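Local coordinates for protein pyruvate kinase (Pyrobaculum aerophilum, PDB 3QTG) that catalyses the last step of glycolysis, the transfer of a phosphoryl group between phosphoenolpyruvate and ADP that yields pyruvate and ATP, at residues I86-T91 / Y114-N119; V102-S107 / K120-A125; D130-L135 / K165-E170. All blocks are in the same frame, centred on the assembly; numbering follows the deposited sequence.

Contact 1: residues I86-T91 / Y114-N119; sequences IRVGST and YIPVPN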
loop_
_atom_site.group_PDB
_atom_site.type_symbol
_atom_site.label_atom_id
_atom_site.label_comp_id
_atom_site.label_asym_id
_atom_site.label_seq_id
_atom_site.Cartn_x
_atom_site.Cartn_y
_atom_site.Cartn_z
ATOM N N ILE A 86 23.811 -38.270 24.786
ATOM C CA ILE A 86 23.717 -39.193 25.897
ATOM C C ILE A 86 23.629 -40.593 25.310
ATOM O O ILE A 86 22.782 -40.857 24.465
ATOM C CB ILE A 86 22.503 -38.877 26.828
ATOM C CG1 ILE A 86 22.705 -37.520 27.508
ATOM C CG2 ILE A 86 22.308 -40.003 27.851
ATOM C CD1 ILE A 86 21.604 -37.126 28.509
ATOM N N ARG A 87 24.530 -41.474 25.748
ATOM C CA ARG A 87 24.592 -42.819 25.195
ATOM C C ARG A 87 24.479 -43.880 26.269
ATOM O O ARG A 87 24.863 -43.643 27.406
ATOM C CB ARG A 87 25.886 -42.996 24.399
ATOM C CG ARG A 87 25.878 -42.148 23.142
ATOM C CD ARG A 87 27.244 -42.017 22.487
ATOM N NE ARG A 87 27.089 -41.175 21.296
ATOM C CZ ARG A 87 26.700 -41.613 20.097
ATOM N NH1 ARG A 87 26.451 -42.900 19.891
ATOM N NH2 ARG A 87 26.572 -40.758 19.094
ATOM N N VAL A 88 23.939 -45.039 25.907
ATOM C CA VAL A 88 23.882 -46.175 26.803
ATOM C C VAL A 88 25.337 -46.451 27.242
ATOM O O VAL A 88 26.269 -46.358 26.427
ATOM C CB VAL A 88 23.270 -47.413 26.113
ATOM C CG1 VAL A 88 23.289 -48.628 27.025
ATOM C CG2 VAL A 88 21.844 -47.125 25.611
ATOM N N GLY A 89 25.519 -46.763 28.522
ATOM C CA GLY A 89 26.841 -47.104 29.047
ATOM C C GLY A 89 27.200 -48.553 28.764
ATOM O O GLY A 89 26.564 -49.224 27.946
ATOM N N SER A 90 28.211 -49.052 29.459
ATOM C CA SER A 90 28.717 -50.386 29.200
ATOM C C SER A 90 27.744 -51.488 29.677
ATOM O O SER A 90 27.280 -51.500 30.826
ATOM C CB SER A 90 30.130 -50.546 29.803
ATOM O OG SER A 90 30.429 -51.924 29.939
ATOM N N THR A 91 27.440 -52.409 28.772
ATOM C CA THR A 91 26.490 -53.494 29.012
ATOM C C THR A 91 26.598 -54.496 27.847
ATOM O O THR A 91 26.908 -54.115 26.717
ATOM C CB THR A 91 24.975 -52.955 29.168
ATOM O OG1 THR A 91 24.097 -54.014 29.593
ATOM C CG2 THR A 91 24.438 -52.376 27.895
ATOM N N TYR A 114 19.587 -53.862 33.985
ATOM C CA TYR A 114 19.017 -52.550 33.627
ATOM C C TYR A 114 19.818 -51.864 32.525
ATOM O O TYR A 114 20.923 -52.314 32.199
ATOM C CB TYR A 114 18.939 -51.644 34.870
ATOM C CG TYR A 114 20.290 -51.329 35.474
ATOM C CD1 TYR A 114 20.992 -50.190 35.073
ATOM C CD2 TYR A 114 20.877 -52.169 36.420
ATOM C CE1 TYR A 114 22.225 -49.882 35.596
ATOM C CE2 TYR A 114 22.132 -51.869 36.961
ATOM C CZ TYR A 114 22.787 -50.716 36.543
ATOM O OH TYR A 114 24.013 -50.370 37.039
ATOM N N ILE A 115 19.272 -50.774 31.969
ATOM C CA ILE A 115 19.980 -49.985 30.956
ATOM C C ILE A 115 20.752 -48.878 31.665
ATOM O O ILE A 115 20.150 -48.051 32.365
ATOM C CB ILE A 115 19.036 -49.321 29.891
ATOM C CG1 ILE A 115 17.963 -50.276 29.356
ATOM C CG2 ILE A 115 19.843 -48.663 28.756
ATOM C CD1 ILE A 115 18.460 -51.674 28.994
ATOM N N PRO A 116 22.090 -48.854 31.492
ATOM C CA PRO A 116 22.856 -47.820 32.136
ATOM C C PRO A 116 22.922 -46.512 31.315
ATOM O O PRO A 116 23.259 -46.514 30.122
ATOM C CB PRO A 116 24.228 -48.474 32.294
ATOM C CG PRO A 116 24.334 -49.400 31.127
ATOM C CD PRO A 116 22.947 -49.776 30.717
ATOM N N VAL A 117 22.597 -45.401 31.959
ATOM C CA VAL A 117 22.665 -44.091 31.310
ATOM C C VAL A 117 23.573 -43.183 32.149
ATOM O O VAL A 117 23.165 -42.742 33.221
ATOM C CB VAL A 117 21.274 -43.458 31.127
ATOM C CG1 VAL A 117 21.379 -42.201 30.287
ATOM C CG2 VAL A 117 20.318 -44.434 30.450
ATOM N N PRO A 118 24.825 -42.943 31.686
ATOM C CA PRO A 118 25.800 -42.206 32.490
ATOM C C PRO A 118 25.672 -40.675 32.461
ATOM O O PRO A 118 26.672 -39.964 32.447
ATOM C CB PRO A 118 27.139 -42.661 31.901
ATOM C CG PRO A 118 26.864 -42.877 30.501
ATOM C CD PRO A 118 25.437 -43.431 30.437
ATOM N N ASN A 119 24.452 -40.160 32.478
ATOM C CA ASN A 119 24.291 -38.710 32.479
ATOM C C ASN A 119 23.049 -38.288 33.225
ATOM O O ASN A 119 21.934 -38.654 32.820
ATOM C CB ASN A 119 24.282 -38.161 31.051
ATOM C CG ASN A 119 24.760 -36.727 30.999
ATOM O OD1 ASN A 119 24.418 -35.929 31.879
ATOM N ND2 ASN A 119 25.585 -36.396 30.004
#

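Contact 2: residues V102-S107 / K120-A125; sequences VKFKLS and KAFFSA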
loop_
_atom_site.group_PDB
_atom_site.type_symbol
_atom_site.label_atom_id
_atom_site.label_comp_id
_atom_site.label_asym_id
_atom_site.label_seq_id
_atom_site.Cartn_x
_atom_site.Cartn_y
_atom_site.Cartn_z
ATOM N N VAL A 102 10.961 -51.691 31.160
ATOM C CA VAL A 102 12.406 -51.576 31.103
ATOM C C VAL A 102 12.875 -50.528 32.118
ATOM O O VAL A 102 12.280 -49.459 32.245
ATOM C CB VAL A 102 12.868 -51.190 29.648
ATOM C CG1 VAL A 102 14.380 -51.147 29.561
ATOM C CG2 VAL A 102 12.325 -52.199 28.616
ATOM N N LYS A 103 13.949 -50.835 32.824
ATOM C CA LYS A 103 14.508 -49.922 33.826
ATOM C C LYS A 103 15.801 -49.243 33.360
ATOM O O LYS A 103 16.706 -49.898 32.833
ATOM C CB LYS A 103 14.729 -50.662 35.153
ATOM C CG LYS A 103 15.189 -49.755 36.292
ATOM C CD LYS A 103 14.483 -50.094 37.595
ATOM C CE LYS A 103 15.169 -49.460 38.791
ATOM N NZ LYS A 103 14.930 -50.243 40.050
ATOM N N PHE A 104 15.858 -47.926 33.538
ATOM C CA PHE A 104 17.064 -47.133 33.285
ATOM C C PHE A 104 17.598 -46.617 34.609
ATOM O O PHE A 104 16.827 -46.129 35.433
ATOM C CB PHE A 104 16.772 -45.930 32.371
ATOM C CG PHE A 104 16.206 -46.299 31.017
ATOM C CD1 PHE A 104 14.913 -46.798 30.899
ATOM C CD2 PHE A 104 16.972 -46.119 29.867
ATOM C CE1 PHE A 104 14.383 -47.127 29.648
ATOM C CE2 PHE A 104 16.489 -46.437 28.619
ATOM C CZ PHE A 104 15.170 -46.945 28.487
ATOM N N LYS A 105 18.908 -46.729 34.814
ATOM C CA LYS A 105 19.538 -46.217 36.030
ATOM C C LYS A 105 20.710 -45.369 35.653
ATOM O O LYS A 105 21.406 -45.647 34.663
ATOM C CB LYS A 105 20.002 -47.348 36.982
ATOM C CG LYS A 105 18.851 -48.193 37.529
ATOM C CD LYS A 105 19.294 -49.354 38.428
ATOM C CE LYS A 105 18.253 -50.503 38.356
ATOM N NZ LYS A 105 18.480 -51.736 39.276
ATOM N N LEU A 106 20.940 -44.343 36.460
ATOM C CA LEU A 106 22.139 -43.541 36.362
ATOM C C LEU A 106 23.390 -44.363 36.703
ATOM O O LEU A 106 23.646 -44.678 37.868
ATOM C CB LEU A 106 22.018 -42.305 37.257
ATOM C CG LEU A 106 23.141 -41.266 37.261
ATOM C CD1 LEU A 106 23.330 -40.660 35.919
ATOM C CD2 LEU A 106 22.833 -40.175 38.303
ATOM N N SER A 107 24.180 -44.666 35.671
ATOM C CA SER A 107 25.302 -45.600 35.759
ATOM C C SER A 107 26.040 -45.650 34.435
ATOM O O SER A 107 25.423 -45.532 33.371
ATOM C CB SER A 107 24.793 -47.008 36.063
ATOM O OG SER A 107 25.859 -47.961 35.990
ATOM N N LYS A 120 23.231 -37.527 34.306
ATOM C CA LYS A 120 22.095 -37.099 35.129
ATOM C C LYS A 120 21.098 -36.224 34.355
ATOM O O LYS A 120 19.919 -36.223 34.672
ATOM C CB LYS A 120 22.531 -36.357 36.405
ATOM C CG LYS A 120 21.453 -36.442 37.555
ATOM C CD LYS A 120 21.692 -35.349 38.592
ATOM C CE LYS A 120 20.544 -35.239 39.634
ATOM N NZ LYS A 120 20.757 -36.112 40.838
ATOM N N ALA A 121 21.585 -35.494 33.351
ATOM C CA ALA A 121 20.721 -34.652 32.520
ATOM C C ALA A 121 19.576 -35.450 31.868
ATOM O O ALA A 121 18.501 -34.888 31.632
ATOM C CB ALA A 121 21.535 -33.899 31.469
ATOM N N PHE A 122 19.801 -36.745 31.598
ATOM C CA PHE A 122 18.738 -37.628 31.101
ATOM C C PHE A 122 17.640 -37.716 32.161
ATOM O O PHE A 122 16.448 -37.566 31.864
ATOM C CB PHE A 122 19.268 -39.032 30.774
ATOM C CG PHE A 122 18.182 -40.018 30.334
ATOM C CD1 PHE A 122 17.618 -39.942 29.056
ATOM C CD2 PHE A 122 17.722 -40.997 31.203
ATOM C CE1 PHE A 122 16.620 -40.837 28.651
ATOM C CE2 PHE A 122 16.733 -41.908 30.822
ATOM C CZ PHE A 122 16.174 -41.820 29.524
ATOM N N PHE A 123 18.044 -37.940 33.403
ATOM C CA PHE A 123 17.070 -38.105 34.485
ATOM C C PHE A 123 16.353 -36.797 34.830
ATOM O O PHE A 123 15.157 -36.822 35.107
ATOM C CB PHE A 123 17.697 -38.865 35.677
ATOM C CG PHE A 123 18.202 -40.215 35.271
ATOM C CD1 PHE A 123 17.346 -41.312 35.256
ATOM C CD2 PHE A 123 19.503 -40.370 34.786
ATOM C CE1 PHE A 123 17.790 -42.565 34.808
ATOM C CE2 PHE A 123 19.949 -41.616 34.332
ATOM C CZ PHE A 123 19.092 -42.717 34.353
ATOM N N SER A 124 17.052 -35.664 34.736
ATOM C CA SER A 124 16.408 -34.358 34.921
ATOM C C SER A 124 15.405 -34.003 33.823
ATOM O O SER A 124 14.464 -33.277 34.086
ATOM C CB SER A 124 17.446 -33.250 35.017
ATOM O OG SER A 124 18.355 -33.543 36.057
ATOM N N ALA A 125 15.605 -34.506 32.606
ATOM C CA ALA A 125 14.740 -34.179 31.465
ATOM C C ALA A 125 13.444 -35.014 31.385
ATOM O O ALA A 125 12.459 -34.579 30.777
ATOM C CB ALA A 125 15.523 -34.296 30.156
#

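Contact 3: residues D130-L135 / K165-E170; sequences DVILML and KAIVVE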
loop_
_atom_site.group_PDB
_atom_site.type_symbol
_atom_site.label_atom_id
_atom_site.label_comp_id
_atom_site.label_asym_id
_atom_site.label_seq_id
_atom_site.Cartn_x
_atom_site.Cartn_y
_atom_site.Cartn_z
ATOM N N ASP A 130 6.533 -39.258 29.040
ATOM C CA ASP A 130 7.495 -38.926 27.990
ATOM C C ASP A 130 7.820 -40.178 27.221
ATOM O O ASP A 130 7.698 -41.281 27.760
ATOM C CB ASP A 130 8.805 -38.380 28.567
ATOM C CG ASP A 130 8.762 -36.891 28.811
ATOM O OD1 ASP A 130 7.990 -36.184 28.111
ATOM O OD2 ASP A 130 9.503 -36.429 29.704
ATOM N N VAL A 131 8.276 -39.998 25.985
ATOM C CA VAL A 131 8.686 -41.101 25.121
ATOM C C VAL A 131 10.205 -41.035 24.864
ATOM O O VAL A 131 10.750 -40.000 24.443
ATOM C CB VAL A 131 7.922 -41.085 23.786
ATOM C CG1 VAL A 131 8.399 -42.200 22.860
ATOM C CG2 VAL A 131 6.370 -41.150 24.036
ATOM N N ILE A 132 10.868 -42.156 25.134
ATOM C CA ILE A 132 12.298 -42.281 25.002
ATOM C C ILE A 132 12.593 -42.917 23.646
ATOM O O ILE A 132 11.963 -43.898 23.280
ATOM C CB ILE A 132 12.860 -43.147 26.149
ATOM C CG1 ILE A 132 12.767 -42.387 27.480
ATOM C CG2 ILE A 132 14.301 -43.589 25.854
ATOM C CD1 ILE A 132 12.846 -43.311 28.643
ATOM N N LEU A 133 13.548 -42.361 22.913
ATOM C CA LEU A 133 13.841 -42.817 21.556
ATOM C C LEU A 133 15.240 -43.378 21.426
ATOM O O LEU A 133 16.221 -42.721 21.740
ATOM C CB LEU A 133 13.680 -41.669 20.546
ATOM C CG LEU A 133 12.346 -40.928 20.512
ATOM C CD1 LEU A 133 12.488 -39.663 19.636
ATOM C CD2 LEU A 133 11.268 -41.884 19.987
ATOM N N MET A 134 15.308 -44.587 20.907
ATOM C CA MET A 134 16.545 -45.297 20.747
ATOM C C MET A 134 16.519 -45.891 19.359
ATOM O O MET A 134 15.451 -46.058 18.771
ATOM C CB MET A 134 16.626 -46.416 21.775
ATOM C CG MET A 134 16.297 -45.940 23.186
ATOM S SD MET A 134 17.429 -46.583 24.397
ATOM C CE MET A 134 16.347 -47.700 25.234
ATOM N N LEU A 135 17.691 -46.227 18.842
ATOM C CA LEU A 135 17.786 -46.849 17.534
ATOM C C LEU A 135 17.234 -45.857 16.497
ATOM O O LEU A 135 16.407 -46.208 15.654
ATOM C CB LEU A 135 17.039 -48.201 17.543
ATOM C CG LEU A 135 17.728 -49.447 18.147
ATOM C CD1 LEU A 135 18.747 -49.149 19.252
ATOM C CD2 LEU A 135 16.724 -50.513 18.611
ATOM N N LYS A 165 24.930 -46.758 22.185
ATOM C CA LYS A 165 23.840 -46.202 21.345
ATOM C C LYS A 165 23.250 -44.948 21.992
ATOM O O LYS A 165 23.075 -44.902 23.210
ATOM C CB LYS A 165 22.709 -47.219 21.118
ATOM C CG LYS A 165 23.097 -48.565 20.467
ATOM C CD LYS A 165 23.311 -48.468 18.949
ATOM C CE LYS A 165 23.130 -49.852 18.289
ATOM N NZ LYS A 165 22.951 -49.823 16.795
ATOM N N ALA A 166 22.891 -43.972 21.161
ATOM C CA ALA A 166 22.332 -42.696 21.592
ATOM C C ALA A 166 20.854 -42.740 22.056
ATOM O O ALA A 166 20.065 -43.574 21.607
ATOM C CB ALA A 166 22.494 -41.668 20.466
ATOM N N ILE A 167 20.489 -41.821 22.947
ATOM C CA ILE A 167 19.165 -41.817 23.575
ATOM C C ILE A 167 18.658 -40.398 23.537
ATOM O O ILE A 167 19.360 -39.461 23.918
ATOM C CB ILE A 167 19.201 -42.300 25.065
ATOM C CG1 ILE A 167 20.001 -43.589 25.239
ATOM C CG2 ILE A 167 17.800 -42.503 25.635
ATOM C CD1 ILE A 167 20.402 -43.840 26.720
ATOM N N VAL A 168 17.441 -40.242 23.036
ATOM C CA VAL A 168 16.803 -38.935 22.906
ATOM C C VAL A 168 15.429 -39.017 23.573
ATOM O O VAL A 168 14.814 -40.068 23.561
ATOM C CB VAL A 168 16.725 -38.528 21.402
ATOM C CG1 VAL A 168 15.809 -37.307 21.180
ATOM C CG2 VAL A 168 18.151 -38.265 20.855
ATOM N N VAL A 169 14.988 -37.930 24.207
ATOM C CA VAL A 169 13.660 -37.874 24.793
ATOM C C VAL A 169 12.810 -36.996 23.859
ATOM O O VAL A 169 13.094 -35.811 23.693
ATOM C CB VAL A 169 13.678 -37.313 26.254
ATOM C CG1 VAL A 169 12.279 -37.359 26.885
ATOM C CG2 VAL A 169 14.668 -38.109 27.151
ATOM N N GLU A 170 11.803 -37.606 23.229
ATOM C CA GLU A 170 10.889 -36.925 22.297
ATOM C C GLU A 170 10.357 -35.611 22.862
ATOM O O GLU A 170 9.662 -35.610 23.877
ATOM C CB GLU A 170 9.729 -37.860 21.968
ATOM C CG GLU A 170 8.783 -37.378 20.873
ATOM C CD GLU A 170 7.708 -38.404 20.599
ATOM O OE1 GLU A 170 6.808 -38.536 21.452
ATOM O OE2 GLU A 170 7.776 -39.090 19.552
HETATM O O HOH W 1 7.968 -37.123 25.339
#

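Contact 1: residues I86-T91 / Y114-N119
Pro116 meets the 86-91 segment with both its ring and its carbonyl. Its O accepts a hydrogen bond from Gly89 N at 2.8 Å. The N-H points almost straight at the oxygen (171°), but the donor sits above the carbonyl plane. The same oxygen has Val88 CA at 3.4 Å, a CA-H...O contact. The ring packs against Gly89, Ser90 and Thr91: Pro116 CG is 3.6 Å from Ser90 O, and CD faces Val88 CG1 and Thr91 CB. Gly89 has no side chain, and the chain passes close over the proline. This is the edge of the small beta domain that pyruvate kinases insert in the loop after the third strand of their TIM barrel. Strand 115-117 is an outermost strand of its mixed sheet, and 86-91 runs roughly antiparallel past it. Ile86 fills the other end. The Ile86 and Val117 side chains cross at about a right angle, and CG2 of Ile86, anti to its backbone N, lies tightly against Val117 CG1 at 3.4 Å. Ile86 CG1 and CD1 rest on Asn119, CD1 lying 3.8 Å from Asn119 CB. Asn119 is the N-cap of helix 120-125: its OD1 accepts a hydrogen bond from Ala121 N. The CB of Arg87 points away from the 114-119 segment, and NH1 hydrogen-bonds Gly164 O. Arg87 probably binds ATP, as in related pyruvate kinases.

Contact 2: residues V102-S107 / K120-A125
Phe123 reaches from helix 120-125 to the backbone of strand 102-106. Its CG is anti to the carbonyl carbon (chi1 -58°), which sends the ring out toward Leu106. CB and CG stay on the helix side. CD2 is the first atom to meet the strand residues, with Leu106 CB and CD1 both 4.0 Å away. CE2 goes deeper and lies 3.6 Å from Leu106 CB. The tip, CZ, comes to 3.2 Å from Leu106 N and also close to Lys105 C, so it presses on the peptide link between these residues. On the other branch, CE1 has Phe104 O at its edge, near the ring plane, at 3.7 Å. One face of the ring is taken by Phe122 of the same helix, whose CD2 stands over its centre. Cutting Phe123 back to an alanine is likely to open a gap between helix and strand, leave Leu106 CB without its aromatic neighbour and take away the ring against which Phe122 CD2 rests. Leu106 carries the contact on past the ring. Its CD1 lies 3.5 Å from Lys120 N, and CD2 touches Lys120 CG. Deeper in, Phe104 CB is 4.3 Å from Phe122 CE2, and the two rings lie obliquely, with planes at 37°. Phe104 and Phe122 both also touch Ile151 and Val117. The axes of strand 102-106 and helix 120-125 approach to 8.8 Å, their directions 126° apart. A short helix packs by aromatic side chains against a beta sheet, here at the margin of the apolar interior of the inserted beta domain, with Phe104 and Phe122 on the buried side.

Contact 3: residues D130-L135 / K165-E170
Leu133 and Val168 form a hydrogen-bonded antiparallel pair at the centre of this contact. Leu133 N gives a bond of 2.7 Å to Val168 O, and Val168 N returns one of 3.1 Å to Leu133 O. A third bond, Glu170 N to Val131 O, is 2.9 Å long. Between them, Ile132 and Val169 make a non-hydrogen-bonded pair. On the face of Ile132, Met134 and Ile167 the side chains lie side by side: Ile132 CG2 is 3.7 Å from Ile167 CG2, and Met134 SD rests on Ile167 CG1. On the face of Leu133 and Val168, Leu133 CD1 reaches Glu170 CB. Glu170 CG is anti to the backbone N (chi1 -172°), and the extended chain runs beside Val131, with OE1 3.6 Å from Val131 CB. The Glu170 carboxylate is held by a salt bridge from OE2 to Arg140. A water bridges the two segments beside Asp130 and Glu170. It donates to Asp130 OD1 and Glu170 O and accepts from Val131 N. Asp130 OD2 is paired with Lys172. At the far end Lys165, probably an ATP-binding residue, precedes strand 167-169. Strand 131-134 lies between 139-146 and the outermost strand 167-169, while Phe122 of helix 120-125 packs on Ile132, Ile167 and Val169.

Overall arrangement
All three contacts belong to one beta domain. Contact 3 is the most buried; contacts 1 and 2 are partly buried. Contacts 1 and 2 share neighbouring strands: Ile115 N and Val117 N probably hydrogen-bond Lys103 O and Lys105 O. Contacts 1 and 3 meet where Val88 N and Ile86 O probably hydrogen-bond Lys165 O and Ile167 N, which carries 86-91 across to strand 167-169 at the other end of the sheet. Phe122 joins contact 2 to contact 3. Their chemistry differs: contact 3 is regular strand pairing with apolar and charged flanks, contact 1 has one backbone bond with proline packing, and contact 2 rests on aromatic and aliphatic packing.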